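Unknown protein (Arabidopsis thaliana, PDB 2GM3) binds AMP and belongs to the universal stress protein A family, though its cellular role is not established. Local coordinates at residues R29-T34 / E90-K95. Residues are numbered along the deposited sequence; the frame is centred on the assembly and turned at random.
Sequences RAFEWT and EFFVNK
F92 on helix 81-99 turns the edge of its ring to the face of F31 on helix 25-39. F91, one residue earlier, backs this pair, with F91 CD2 lying 3.7 Å above the centre of the F92 ring. In turn K95 CG sits 3.8 Å above one face of the F91 ring, and P23 and K28 touch F91 as well; a flat apolar ring suits a place where neighbours meet both its face and its edge. F92 and F31 are both buried. F92 CG lies beside the backbone N and anti to the carbonyl carbon (chi1 -69°), which swings the ring across into a T-shaped pair, centroids 4.8 Å apart and planes at 72°. F92 CD2 stands over the centre of the F31 ring, 3.4 Å from F31 CG, while F92 CE2 reaches F31 CB at 3.5 Å. An aromatic ring suits both positions, since the weakly positive C-H rim of one can face the pi cloud of the other.

The two helices lie side by side on one face of the parallel sheet of the universal stress protein alpha/beta fold, in successive beta-alpha-beta crossovers (6-11 to 46-54, 46-54 to 102-109), and L50 of strand 46-54 touches both rings. F92 also packs on V12 and C27, which bind AMP; this puts F92 in the second shell of the pocket, its side chain about 8 Å from the bound nucleotide.

One turn on, K95 lays its aliphatic root against the same F31 ring, K95 CB being 3.4 Å from F31 CE2. Lysine suits this partly exposed position because its methylenes can pack while the ammonium leads away; K95 NZ remains 6.0 Å from E32 OE2, too far for a salt bridge.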
# COMPACT_ATOMS: atom_id res chain seq x y z
N ARG A 29 0.17 10.26 9.70
CA ARG A 29 -0.78 10.36 8.62
C ARG A 29 -1.10 8.98 8.07
O ARG A 29 -2.27 8.62 7.88
CB ARG A 29 -0.25 11.29 7.51
CG ARG A 29 -1.11 11.26 6.26
CD ARG A 29 -2.54 11.72 6.60
NE ARG A 29 -2.49 12.92 7.41
CZ ARG A 29 -3.27 13.17 8.44
NH1 ARG A 29 -4.21 12.29 8.81
NH2 ARG A 29 -3.11 14.30 9.12
N ALA A 30 -0.04 8.19 7.86
CA ALA A 30 -0.18 6.83 7.36
C ALA A 30 -1.09 5.96 8.25
O ALA A 30 -1.96 5.26 7.75
CB ALA A 30 1.17 6.20 7.25
N PHE A 31 -0.85 6.02 9.55
CA PHE A 31 -1.64 5.28 10.53
C PHE A 31 -3.08 5.79 10.54
O PHE A 31 -4.00 5.00 10.42
CB PHE A 31 -1.05 5.48 11.91
CG PHE A 31 -1.83 4.83 13.01
CD1 PHE A 31 -1.59 3.49 13.36
CD2 PHE A 31 -2.73 5.58 13.78
CE1 PHE A 31 -2.28 2.91 14.40
CE2 PHE A 31 -3.41 5.00 14.84
CZ PHE A 31 -3.18 3.66 15.16
N GLU A 32 -3.27 7.08 10.69
CA GLU A 32 -4.63 7.61 10.76
C GLU A 32 -5.45 7.35 9.49
O GLU A 32 -6.63 7.06 9.56
CB GLU A 32 -4.64 9.11 11.08
CG GLU A 32 -3.96 9.35 12.42
CD GLU A 32 -4.17 10.74 12.99
OE1 GLU A 32 -4.34 11.71 12.22
OE2 GLU A 32 -4.13 10.82 14.24
N TRP A 33 -4.80 7.46 8.35
CA TRP A 33 -5.44 7.21 7.10
C TRP A 33 -5.89 5.76 7.02
O TRP A 33 -7.02 5.49 6.60
CB TRP A 33 -4.48 7.50 5.96
CG TRP A 33 -5.08 7.42 4.62
CD1 TRP A 33 -5.63 8.45 3.90
CD2 TRP A 33 -5.19 6.26 3.80
NE1 TRP A 33 -6.06 8.00 2.71
CE2 TRP A 33 -5.81 6.65 2.60
CE3 TRP A 33 -4.84 4.91 3.97
CZ2 TRP A 33 -6.10 5.76 1.57
CZ3 TRP A 33 -5.12 4.02 2.93
CH2 TRP A 33 -5.73 4.46 1.75
N THR A 34 -5.01 4.84 7.41
CA THR A 34 -5.35 3.43 7.42
C THR A 34 -6.55 3.15 8.30
O THR A 34 -7.39 2.39 7.88
CB THR A 34 -4.15 2.53 7.85
OG1 THR A 34 -3.04 2.80 7.00
CG2 THR A 34 -4.51 1.07 7.70
N GLU A 90 3.51 3.60 22.49
CA GLU A 90 2.42 3.90 23.38
C GLU A 90 1.41 4.88 22.76
O GLU A 90 0.19 4.75 22.98
CB GLU A 90 2.96 4.43 24.71
CG GLU A 90 1.90 4.60 25.75
CD GLU A 90 2.44 5.05 27.09
OE1 GLU A 90 3.62 5.46 27.20
OE2 GLU A 90 1.67 5.01 28.06
N PHE A 91 1.90 5.86 22.00
CA PHE A 91 1.00 6.76 21.28
C PHE A 91 0.06 6.00 20.34
O PHE A 91 -1.14 6.22 20.40
CB PHE A 91 1.73 7.89 20.53
CG PHE A 91 0.83 8.68 19.61
CD1 PHE A 91 0.11 9.78 20.10
CD2 PHE A 91 0.69 8.32 18.25
CE1 PHE A 91 -0.75 10.51 19.24
CE2 PHE A 91 -0.17 9.04 17.39
CZ PHE A 91 -0.88 10.14 17.89
N PHE A 92 0.58 5.07 19.56
CA PHE A 92 -0.23 4.34 18.59
C PHE A 92 -1.10 3.26 19.20
O PHE A 92 -2.19 3.00 18.71
CB PHE A 92 0.64 3.76 17.47
CG PHE A 92 1.22 4.81 16.57
CD1 PHE A 92 2.52 5.27 16.78
CD2 PHE A 92 0.47 5.35 15.52
CE1 PHE A 92 3.07 6.24 15.94
CE2 PHE A 92 1.01 6.32 14.67
CZ PHE A 92 2.31 6.78 14.88
N VAL A 93 -0.61 2.66 20.28
CA VAL A 93 -1.35 1.63 20.98
C VAL A 93 -2.58 2.28 21.64
O VAL A 93 -3.67 1.71 21.64
CB VAL A 93 -0.39 0.87 21.92
CG1 VAL A 93 -1.14 0.09 23.07
CG2 VAL A 93 0.51 -0.04 21.07
N ASN A 94 -2.41 3.50 22.14
CA ASN A 94 -3.54 4.22 22.69
C ASN A 94 -4.57 4.54 21.63
O ASN A 94 -5.77 4.42 21.88
CB ASN A 94 -3.08 5.48 23.41
CG ASN A 94 -2.63 5.19 24.83
OD1 ASN A 94 -3.42 4.74 25.64
ND2 ASN A 94 -1.38 5.48 25.13
N LYS A 95 -4.08 4.89 20.44
CA LYS A 95 -4.91 5.23 19.29
C LYS A 95 -5.75 4.03 18.86
O LYS A 95 -6.94 4.17 18.59
CB LYS A 95 -4.05 5.72 18.12
CG LYS A 95 -3.40 7.11 18.26
CD LYS A 95 -4.41 8.23 18.51
CE LYS A 95 -4.29 8.78 19.92
NZ LYS A 95 -5.04 10.07 20.09